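Local atomic coordinates of pectate lyase/Amb allergen (Acidovorax citrulli, PDB entry 4HWV), a protein that probably cleaves pectate as a secreted, calcium-binding lyase of polysaccharide lyase family 1. Residues D204-F209 with V274-G279; D208-D213 with G220-E225; T243-D248 with H296-D301. All blocks are in the same frame, centred on the assembly; numbering follows the deposited sequence.

Contact 1: residues D204-F209 with V274-G279. With CA (calcium ion), chain C.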
loop_
_atom_site.group_PDB
_atom_site.type_symbol
_atom_site.label_atom_id
_atom_site.label_comp_id
_atom_site.label_asym_id
_atom_site.label_seq_id
_atom_site.Cartn_x
_atom_site.Cartn_y
_atom_site.Cartn_z
ATOM N N ASP A 204 6.426 -7.131 -0.928
ATOM C CA ASP A 204 5.123 -7.800 -0.924
ATOM C C ASP A 204 5.155 -9.185 -1.561
ATOM O O ASP A 204 4.565 -9.415 -2.628
ATOM C CB ASP A 204 4.082 -6.891 -1.598
ATOM C CG ASP A 204 2.658 -7.386 -1.427
ATOM O OD1 ASP A 204 2.391 -8.216 -0.536
ATOM O OD2 ASP A 204 1.803 -6.939 -2.202
ATOM N N ALA A 205 5.850 -10.111 -0.898
ATOM C CA ALA A 205 5.825 -11.515 -1.301
ATOM C C ALA A 205 4.507 -12.096 -0.802
ATOM O O ALA A 205 4.403 -12.546 0.338
ATOM C CB ALA A 205 7.021 -12.260 -0.717
ATOM N N PHE A 206 3.499 -12.035 -1.661
ATOM C CA PHE A 206 2.100 -12.247 -1.275
ATOM C C PHE A 206 1.636 -13.624 -1.728
ATOM O O PHE A 206 1.788 -14.011 -2.894
ATOM C CB PHE A 206 1.260 -11.170 -1.966
ATOM C CG PHE A 206 -0.161 -11.060 -1.469
ATOM C CD1 PHE A 206 -0.500 -10.121 -0.495
ATOM C CD2 PHE A 206 -1.165 -11.878 -2.004
ATOM C CE1 PHE A 206 -1.814 -9.987 -0.054
ATOM C CE2 PHE A 206 -2.492 -11.753 -1.573
ATOM C CZ PHE A 206 -2.818 -10.806 -0.591
ATOM N N ASP A 207 1.067 -14.372 -0.796
ATOM C CA ASP A 207 0.550 -15.711 -1.067
ATOM C C ASP A 207 -0.957 -15.586 -1.221
ATOM O O ASP A 207 -1.664 -15.233 -0.274
ATOM C CB ASP A 207 0.914 -16.603 0.129
ATOM C CG ASP A 207 0.589 -18.060 -0.075
ATOM O OD1 ASP A 207 -0.303 -18.403 -0.886
ATOM O OD2 ASP A 207 1.242 -18.888 0.608
ATOM N N ASP A 208 -1.447 -15.860 -2.426
ATOM C CA ASP A 208 -2.876 -15.793 -2.690
ATOM C C ASP A 208 -3.667 -16.972 -2.160
ATOM O O ASP A 208 -4.892 -16.946 -2.228
ATOM C CB ASP A 208 -3.110 -15.646 -4.183
ATOM C CG ASP A 208 -2.908 -14.229 -4.630
ATOM O OD1 ASP A 208 -3.712 -13.357 -4.223
ATOM O OD2 ASP A 208 -1.955 -13.976 -5.370
ATOM N N PHE A 209 -2.964 -17.978 -1.629
ATOM C CA PHE A 209 -3.608 -19.216 -1.175
ATOM C C PHE A 209 -3.106 -19.638 0.203
ATOM O O PHE A 209 -2.595 -20.746 0.376
ATOM C CB PHE A 209 -3.421 -20.308 -2.237
ATOM C CG PHE A 209 -4.059 -19.936 -3.542
ATOM C CD1 PHE A 209 -5.443 -20.048 -3.694
ATOM C CD2 PHE A 209 -3.305 -19.407 -4.585
ATOM C CE1 PHE A 209 -6.059 -19.638 -4.859
ATOM C CE2 PHE A 209 -3.926 -18.996 -5.759
ATOM C CZ PHE A 209 -5.307 -19.111 -5.892
ATOM N N VAL A 274 -6.129 -13.331 8.095
ATOM C CA VAL A 274 -5.698 -14.116 6.961
ATOM C C VAL A 274 -4.346 -13.568 6.518
ATOM O O VAL A 274 -4.249 -12.598 5.769
ATOM C CB VAL A 274 -6.722 -14.071 5.823
ATOM C CG1 VAL A 274 -6.273 -14.946 4.668
ATOM C CG2 VAL A 274 -8.114 -14.541 6.295
ATOM N N GLN A 275 -3.303 -14.226 7.004
ATOM C CA GLN A 275 -1.922 -13.810 6.793
ATOM C C GLN A 275 -1.438 -14.252 5.419
ATOM O O GLN A 275 -1.312 -15.450 5.164
ATOM C CB GLN A 275 -1.055 -14.427 7.898
ATOM C CG GLN A 275 0.435 -14.127 7.802
ATOM C CD GLN A 275 0.718 -12.638 7.716
ATOM O OE1 GLN A 275 0.832 -12.070 6.621
ATOM N NE2 GLN A 275 0.830 -11.986 8.877
ATOM N N HIS A 276 -1.199 -13.274 4.548
ATOM C CA HIS A 276 -0.743 -13.528 3.193
ATOM C C HIS A 276 0.778 -13.424 3.029
ATOM O O HIS A 276 1.299 -13.648 1.928
ATOM C CB HIS A 276 -1.406 -12.533 2.236
ATOM C CG HIS A 276 -2.884 -12.741 2.075
ATOM N ND1 HIS A 276 -3.425 -13.645 1.183
ATOM C CD2 HIS A 276 -3.936 -12.124 2.667
ATOM C CE1 HIS A 276 -4.746 -13.595 1.255
ATOM N NE2 HIS A 276 -5.079 -12.683 2.150
ATOM N N HIS A 277 1.485 -13.078 4.104
ATOM C CA HIS A 277 2.933 -12.937 4.046
ATOM C C HIS A 277 3.613 -13.968 4.925
ATOM O O HIS A 277 2.969 -14.590 5.782
ATOM C CB HIS A 277 3.354 -11.545 4.493
ATOM C CG HIS A 277 2.808 -10.467 3.623
ATOM N ND1 HIS A 277 1.859 -9.564 4.061
ATOM C CD2 HIS A 277 3.050 -10.165 2.325
ATOM C CE1 HIS A 277 1.569 -8.732 3.072
ATOM N NE2 HIS A 277 2.268 -9.082 2.008
ATOM N N ASP A 278 4.908 -14.137 4.723
ATOM C CA ASP A 278 5.688 -14.997 5.591
ATOM C C ASP A 278 6.855 -14.140 6.081
ATOM O O ASP A 278 6.625 -13.135 6.751
ATOM C CB ASP A 278 6.126 -16.307 4.912
ATOM C CG ASP A 278 6.567 -17.351 5.926
ATOM O OD1 ASP A 278 5.946 -17.416 7.002
ATOM O OD2 ASP A 278 7.522 -18.102 5.645
ATOM N N GLY A 279 8.090 -14.492 5.756
ATOM C CA GLY A 279 9.215 -13.699 6.230
ATOM C C GLY A 279 9.632 -12.585 5.289
ATOM O O GLY A 279 9.229 -12.541 4.113
HETATM CA CA CA C . 9.906 -18.225 5.207
HETATM O O HOH W 1 9.387 -20.371 6.684
HETATM O O HOH W 2 11.746 -20.172 5.275
HETATM O O HOH W 3 8.907 -19.783 3.315
#
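F206 and H276 lay their rings against each other in an offset stack, centroids 4.3 Å apart and planes only 9° from parallel. The two side chains run side by side in the same direction, and the rim of the phenyl does most of the touching: F206 CZ sits 3.3 Å from H276 CG, while the CB of H276 slips over the phenyl face in a CH-pi contact. The H276 ring is held by F206 on one face and by a bond at its ND1 edge. That ND1 donates to the backbone O of D207 at 2.8 Å, the acceptor lying in the ring plane, so stack and bond together fix the rotation of H276. D207 N returns a bond to H276 O, 2.8 Å long, which makes D207 and H276 a doubly linked pair across two loops. H277, with its CG likewise beside the backbone N, reaches D204 and presents its imidazole face to the edge of the F206 ring, planes at 85°. H277 NE2 donates to D204 OD1 over 2.7 Å, nearly straight at 165°, with the carboxylate twisted well out of the imidazole plane. Both segments are loops on the outside of the right-handed parallel beta-helix of the family, and the second leads directly into the calcium site: D278 OD2 binds the calcium ion at 2.4 Å, with three waters, and D227 and D282 join it there. Further out, R249 forms a salt bridge with D204 OD2 and a cation-pi contact with F206, while H277 ND1 is hydrogen-bonded to D251 OD1, so two carboxylates fix the orientation of this imidazole. H277 N is bonded to Q275 OE1, and D207 OD1 closes an Asx turn with F209 N, 2.8 Å away.

Contact 2: residues D208-D213 with G220-E225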
loop_
_atom_site.group_PDB
_atom_site.type_symbol
_atom_site.label_atom_id
_atom_site.label_comp_id
_atom_site.label_asym_id
_atom_site.label_seq_id
_atom_site.Cartn_x
_atom_site.Cartn_y
_atom_site.Cartn_z
ATOM N N ASP A 208 -1.447 -15.860 -2.426
ATOM C CA ASP A 208 -2.876 -15.793 -2.690
ATOM C C ASP A 208 -3.667 -16.972 -2.160
ATOM O O ASP A 208 -4.892 -16.946 -2.228
ATOM C CB ASP A 208 -3.110 -15.646 -4.183
ATOM C CG ASP A 208 -2.908 -14.229 -4.630
ATOM O OD1 ASP A 208 -3.712 -13.357 -4.223
ATOM O OD2 ASP A 208 -1.955 -13.976 -5.370
ATOM N N PHE A 209 -2.964 -17.978 -1.629
ATOM C CA PHE A 209 -3.608 -19.216 -1.175
ATOM C C PHE A 209 -3.106 -19.638 0.203
ATOM O O PHE A 209 -2.595 -20.746 0.376
ATOM C CB PHE A 209 -3.421 -20.308 -2.237
ATOM C CG PHE A 209 -4.059 -19.936 -3.542
ATOM C CD1 PHE A 209 -5.443 -20.048 -3.694
ATOM C CD2 PHE A 209 -3.305 -19.407 -4.585
ATOM C CE1 PHE A 209 -6.059 -19.638 -4.859
ATOM C CE2 PHE A 209 -3.926 -18.996 -5.759
ATOM C CZ PHE A 209 -5.307 -19.111 -5.892
ATOM N N PRO A 210 -3.265 -18.756 1.207
ATOM C CA PRO A 210 -2.858 -19.146 2.563
ATOM C C PRO A 210 -3.650 -20.355 3.039
ATOM O O PRO A 210 -4.808 -20.548 2.640
ATOM C CB PRO A 210 -3.204 -17.909 3.399
ATOM C CG PRO A 210 -4.308 -17.267 2.636
ATOM C CD PRO A 210 -3.977 -17.467 1.194
ATOM N N GLN A 211 -3.026 -21.158 3.890
ATOM C CA GLN A 211 -3.640 -22.359 4.402
ATOM C C GLN A 211 -4.095 -22.110 5.819
ATOM O O GLN A 211 -3.368 -21.526 6.618
ATOM C CB GLN A 211 -2.624 -23.493 4.411
ATOM C CG GLN A 211 -3.183 -24.829 4.906
ATOM C CD GLN A 211 -2.068 -25.807 5.219
ATOM O OE1 GLN A 211 -1.200 -25.520 6.053
ATOM N NE2 GLN A 211 -2.068 -26.958 4.540
ATOM N N TRP A 212 -5.296 -22.580 6.139
ATOM C CA TRP A 212 -5.728 -22.590 7.530
ATOM C C TRP A 212 -5.209 -23.863 8.202
ATOM O O TRP A 212 -5.486 -24.969 7.736
ATOM C CB TRP A 212 -7.251 -22.521 7.636
ATOM C CG TRP A 212 -7.762 -22.664 9.039
ATOM C CD1 TRP A 212 -8.475 -23.717 9.542
ATOM C CD2 TRP A 212 -7.627 -21.720 10.120
ATOM N NE1 TRP A 212 -8.772 -23.498 10.869
ATOM C CE2 TRP A 212 -8.277 -22.278 11.247
ATOM C CE3 TRP A 212 -7.021 -20.460 10.245
ATOM C CZ2 TRP A 212 -8.323 -21.628 12.484
ATOM C CZ3 TRP A 212 -7.072 -19.809 11.473
ATOM C CH2 TRP A 212 -7.719 -20.404 12.586
ATOM N N ASP A 213 -4.421 -23.719 9.258
ATOM C CA ASP A 213 -3.964 -24.889 9.998
ATOM C C ASP A 213 -4.655 -24.853 11.349
ATOM O O ASP A 213 -4.239 -24.098 12.228
ATOM C CB ASP A 213 -2.447 -24.887 10.191
ATOM C CG ASP A 213 -1.954 -26.106 10.967
ATOM O OD1 ASP A 213 -2.768 -26.908 11.496
ATOM O OD2 ASP A 213 -0.724 -26.273 11.052
ATOM N N GLY A 220 -5.337 -22.467 16.032
ATOM C CA GLY A 220 -5.278 -22.322 14.588
ATOM C C GLY A 220 -4.712 -21.003 14.083
ATOM O O GLY A 220 -4.827 -19.952 14.729
ATOM N N ARG A 221 -4.082 -21.064 12.911
ATOM C CA ARG A 221 -3.551 -19.869 12.263
ATOM C C ARG A 221 -3.639 -20.032 10.772
ATOM O O ARG A 221 -3.584 -21.152 10.254
ATOM C CB ARG A 221 -2.066 -19.667 12.586
ATOM C CG ARG A 221 -1.746 -19.401 14.045
ATOM C CD ARG A 221 -2.203 -18.006 14.491
ATOM N NE ARG A 221 -1.751 -17.660 15.841
ATOM C CZ ARG A 221 -2.420 -17.936 16.956
ATOM N NH1 ARG A 221 -3.583 -18.566 16.895
ATOM N NH2 ARG A 221 -1.917 -17.577 18.138
ATOM N N TRP A 222 -3.739 -18.901 10.075
ATOM C CA TRP A 222 -3.496 -18.864 8.631
ATOM C C TRP A 222 -2.011 -18.691 8.385
ATOM O O TRP A 222 -1.400 -17.811 8.970
ATOM C CB TRP A 222 -4.218 -17.672 8.006
ATOM C CG TRP A 222 -5.726 -17.820 7.928
ATOM C CD1 TRP A 222 -6.648 -17.335 8.823
ATOM C CD2 TRP A 222 -6.478 -18.495 6.905
ATOM N NE1 TRP A 222 -7.917 -17.675 8.414
ATOM C CE2 TRP A 222 -7.846 -18.393 7.253
ATOM C CE3 TRP A 222 -6.128 -19.179 5.735
ATOM C CZ2 TRP A 222 -8.860 -18.899 6.447
ATOM C CZ3 TRP A 222 -7.138 -19.708 4.949
ATOM C CH2 TRP A 222 -8.491 -19.568 5.314
ATOM N N ASN A 223 -1.451 -19.499 7.491
ATOM C CA ASN A 223 -0.035 -19.392 7.168
ATOM C C ASN A 223 0.177 -19.303 5.679
ATOM O O ASN A 223 -0.529 -19.959 4.898
ATOM C CB ASN A 223 0.750 -20.592 7.693
ATOM C CG ASN A 223 0.728 -20.682 9.214
ATOM O OD1 ASN A 223 1.218 -19.789 9.923
ATOM N ND2 ASN A 223 0.192 -21.769 9.726
ATOM N N SER A 224 1.197 -18.529 5.306
ATOM C CA SER A 224 1.612 -18.349 3.922
ATOM C C SER A 224 3.056 -18.782 3.736
ATOM O O SER A 224 3.790 -19.011 4.706
ATOM C CB SER A 224 1.408 -16.897 3.502
ATOM O OG SER A 224 0.038 -16.645 3.235
ATOM N N GLU A 225 3.461 -18.901 2.482
ATOM C CA GLU A 225 4.675 -19.628 2.142
ATOM C C GLU A 225 5.831 -18.806 1.580
ATOM O O GLU A 225 6.937 -19.341 1.447
ATOM C CB GLU A 225 4.320 -20.725 1.131
ATOM C CG GLU A 225 3.402 -21.797 1.701
ATOM C CD GLU A 225 4.074 -22.598 2.785
ATOM O OE1 GLU A 225 5.217 -23.024 2.534
ATOM O OE2 GLU A 225 3.464 -22.804 3.876
HETATM O O HOH W 4 -1.208 -23.310 7.623
HETATM O O HOH W 5 0.875 -24.152 7.337
#
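Q211 O is gripped from two directions: N223 N donates to it at 2.9 Å, and a water bound at 3.0 Å also donates. The same water gives a second hydrogen to Q211 OE1 and accepts from N223 ND2, tying the glutamine to the asparagine, though their amides have further partners in E145 and D216. Q211 N completes the pair by donating to N223 O. One step along, W212 and W222 face each other as a non-hydrogen-bonded pair; beyond it D213 and R221 form a hydrogen-bonded pair with both backbone bonds made.

The two tryptophans share one face of the ribbon, and their side chains cross at about a right angle. W212 CB stands over the six-membered ring of W222, 3.8 Å from its centroid, and W212 CE3 lies 3.5 Å from W222 NE1; the six-membered ring of W212 and the five-membered ring of W222 are inclined at 55°, an oblique pair. Because chi1 of W222 (-72°) sets CG beside the backbone N, its indole runs back across the opposing strand, where P210 O meets the edge at CZ3. The benzo part of W212 instead spreads over the backbone of G220 and R221; W212 CH2 is 3.4 Å from G220 C, and the path of the chain at G220 admits no side chain beneath the indole. W258 meets W212 edge-to-face, and L126 of helix 118-129 touches W222. Strands 211-213 and 221-223 thus form a two-stranded antiparallel beta hairpin, an excursion from the parallel beta-helix, with its tryptophan-bearing face buried.

Contact 3: residues T243-D248 with H296-D301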
loop_
_atom_site.group_PDB
_atom_site.type_symbol
_atom_site.label_atom_id
_atom_site.label_comp_id
_atom_site.label_asym_id
_atom_site.label_seq_id
_atom_site.Cartn_x
_atom_site.Cartn_y
_atom_site.Cartn_z
ATOM N N THR A 243 15.896 -2.303 0.315
ATOM C CA THR A 243 14.711 -1.987 1.098
ATOM C C THR A 243 13.745 -3.154 0.952
ATOM O O THR A 243 13.645 -3.735 -0.130
ATOM C CB THR A 243 14.100 -0.668 0.607
ATOM O OG1 THR A 243 15.061 0.368 0.838
ATOM C CG2 THR A 243 12.783 -0.325 1.334
ATOM N N PHE A 244 13.063 -3.527 2.042
ATOM C CA PHE A 244 12.117 -4.649 2.050
ATOM C C PHE A 244 10.871 -4.215 2.793
ATOM O O PHE A 244 10.977 -3.607 3.855
ATOM C CB PHE A 244 12.671 -5.829 2.844
ATOM C CG PHE A 244 13.938 -6.425 2.292
ATOM C CD1 PHE A 244 15.179 -5.885 2.596
ATOM C CD2 PHE A 244 13.887 -7.592 1.541
ATOM C CE1 PHE A 244 16.341 -6.474 2.113
ATOM C CE2 PHE A 244 15.040 -8.182 1.069
ATOM C CZ PHE A 244 16.264 -7.619 1.342
ATOM N N SER A 245 9.692 -4.568 2.277
ATOM C CA SER A 245 8.433 -4.246 2.960
ATOM C C SER A 245 7.294 -5.084 2.403
ATOM O O SER A 245 7.468 -5.789 1.407
ATOM C CB SER A 245 8.062 -2.774 2.764
ATOM O OG SER A 245 7.624 -2.557 1.448
ATOM N N ASP A 246 6.115 -4.961 3.013
ATOM C CA ASP A 246 4.909 -5.576 2.463
ATOM C C ASP A 246 4.250 -4.715 1.381
ATOM O O ASP A 246 3.087 -4.941 1.028
ATOM C CB ASP A 246 3.900 -5.892 3.568
ATOM C CG ASP A 246 4.330 -7.077 4.418
ATOM O OD1 ASP A 246 5.293 -7.786 4.017
ATOM O OD2 ASP A 246 3.688 -7.304 5.476
ATOM N N GLY A 247 4.991 -3.744 0.835
ATOM C CA GLY A 247 4.428 -2.885 -0.185
ATOM C C GLY A 247 3.147 -2.230 0.291
ATOM O O GLY A 247 3.050 -1.813 1.447
ATOM N N ASP A 248 2.143 -2.171 -0.587
ATOM C CA ASP A 248 0.890 -1.507 -0.236
ATOM C C ASP A 248 -0.228 -2.498 0.090
ATOM O O ASP A 248 -1.395 -2.130 0.037
ATOM C CB ASP A 248 0.460 -0.520 -1.338
ATOM C CG ASP A 248 -0.030 -1.224 -2.579
ATOM O OD1 ASP A 248 0.299 -2.424 -2.755
ATOM O OD2 ASP A 248 -0.753 -0.587 -3.386
ATOM N N HIS A 296 16.902 -1.184 4.758
ATOM C CA HIS A 296 15.708 -0.628 5.377
ATOM C C HIS A 296 14.602 -1.679 5.285
ATOM O O HIS A 296 14.127 -1.978 4.197
ATOM C CB HIS A 296 15.291 0.639 4.631
ATOM C CG HIS A 296 14.094 1.324 5.215
ATOM N ND1 HIS A 296 13.394 2.283 4.517
ATOM C CD2 HIS A 296 13.487 1.213 6.423
ATOM C CE1 HIS A 296 12.417 2.749 5.275
ATOM N NE2 HIS A 296 12.450 2.116 6.437
ATOM N N PHE A 297 14.222 -2.250 6.424
ATOM C CA PHE A 297 13.136 -3.221 6.488
ATOM C C PHE A 297 11.958 -2.534 7.139
ATOM O O PHE A 297 12.105 -1.996 8.229
ATOM C CB PHE A 297 13.506 -4.411 7.384
ATOM C CG PHE A 297 14.744 -5.161 6.959
ATOM C CD1 PHE A 297 14.676 -6.180 6.014
ATOM C CD2 PHE A 297 15.982 -4.873 7.524
ATOM C CE1 PHE A 297 15.813 -6.890 5.640
ATOM C CE2 PHE A 297 17.130 -5.587 7.154
ATOM C CZ PHE A 297 17.041 -6.597 6.213
ATOM N N HIS A 298 10.794 -2.542 6.501
ATOM C CA HIS A 298 9.663 -1.836 7.104
ATOM C C HIS A 298 8.332 -2.465 6.788
ATOM O O HIS A 298 8.158 -3.066 5.732
ATOM C CB HIS A 298 9.672 -0.326 6.764
ATOM C CG HIS A 298 9.427 0.009 5.314
ATOM N ND1 HIS A 298 8.166 0.264 4.810
ATOM C CD2 HIS A 298 10.289 0.201 4.280
ATOM C CE1 HIS A 298 8.261 0.582 3.530
ATOM N NE2 HIS A 298 9.538 0.543 3.181
ATOM N N ASP A 299 7.393 -2.336 7.723
ATOM C CA ASP A 299 5.988 -2.665 7.470
ATOM C C ASP A 299 5.790 -4.143 7.132
ATOM O O ASP A 299 5.490 -4.535 6.000
ATOM C CB ASP A 299 5.400 -1.739 6.406
ATOM C CG ASP A 299 5.323 -0.309 6.896
ATOM O OD1 ASP A 299 4.530 -0.048 7.819
ATOM O OD2 ASP A 299 6.090 0.531 6.423
ATOM N N HIS A 300 5.923 -4.960 8.168
ATOM C CA HIS A 300 5.835 -6.397 8.009
ATOM C C HIS A 300 5.699 -7.018 9.387
ATOM O O HIS A 300 6.155 -6.429 10.387
ATOM C CB HIS A 300 7.098 -6.902 7.304
ATOM C CG HIS A 300 7.116 -8.376 7.081
ATOM N ND1 HIS A 300 6.587 -8.962 5.945
ATOM C CD2 HIS A 300 7.613 -9.381 7.837
ATOM C CE1 HIS A 300 6.743 -10.270 6.026
ATOM N NE2 HIS A 300 7.374 -10.549 7.155
ATOM N N ASP A 301 5.073 -8.195 9.456
ATOM C CA ASP A 301 4.844 -8.856 10.732
ATOM C C ASP A 301 6.085 -9.655 11.183
ATOM O O ASP A 301 6.866 -9.176 12.026
ATOM C CB ASP A 301 3.579 -9.729 10.646
ATOM C CG ASP A 301 3.179 -10.310 11.966
ATOM O OD1 ASP A 301 3.989 -10.321 12.913
ATOM O OD2 ASP A 301 2.023 -10.771 12.059
HETATM O O HOH W 6 14.146 2.718 1.871
HETATM O O HOH W 7 3.606 -9.418 7.279
#
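F244 and F297 occupy matching positions on neighbouring strands and point the same way, their rings similarly tilted but displaced so far that little of one covers the other; the closest atoms are F244 CD1 and F297 CE1 at 3.3 Å. F202 stacks on F244 on the preceding turn, continuing an aromatic ladder inside the beta-helix.

Backbone bonds set this register. F244 N donates to H296 O and H298 N to F244 O, both at 2.9 Å, the ladder of a parallel pair. Past the strand D246 N still reaches D299 O, over a longer 3.1 Å.

T243, S245, H296 and H298 lie on the other face. Here the contacts are mixed: S245 CB rests over the imidazole of H298, 3.6 Å from its centroid, and T243 CG2 comes to the ring's edge. H298 has CG between its backbone N and carbonyl carbon (chi1 67°), which lays the ring back over S245, and its ND1 is bonded to D299 OD2. A water bridges T243 OG1 and H296 ND1; A480 and Q332 bind the same two side chains further out.

The polar end is the D246–H300 pair. H300 ND1 donates to D246 OD1 at 2.6 Å and 173°, the oxygen lying in the imidazole plane and met from the syn side but out of the carboxylate plane, with carboxylate and ring 68° apart. A second water joins D246 OD2 to D301 N. A bond this short and straight, between two buried groups, would be expected to polarise the imidazole, and H300 NE2 in turn is bonded to K302 O, so the ring's orientation is fixed at both nitrogens.

How the contacts relate
The three contacts illustrate how a beta-helix carries its loops. Contact 3 joins strands on successive turns, 243-245 and 296-300; strand 201-203 pairs with the first of these and then runs out into 204-209, where contact 1 begins. Contact 2 starts from the same residues, sharing D208 and F209, and its hairpin closes before contact 3 opens, whereas the segments of contacts 1 and 3 alternate along the chain. Centres of contacts 1 and 2 lie about 8 Å apart, those of 1 and 3 about 13 Å, and those of 2 and 3 about 20 Å. Contact 1 bridges hairpin and helical core by directly touching S224 of one and S245 and D246 of the other, beside the calcium site.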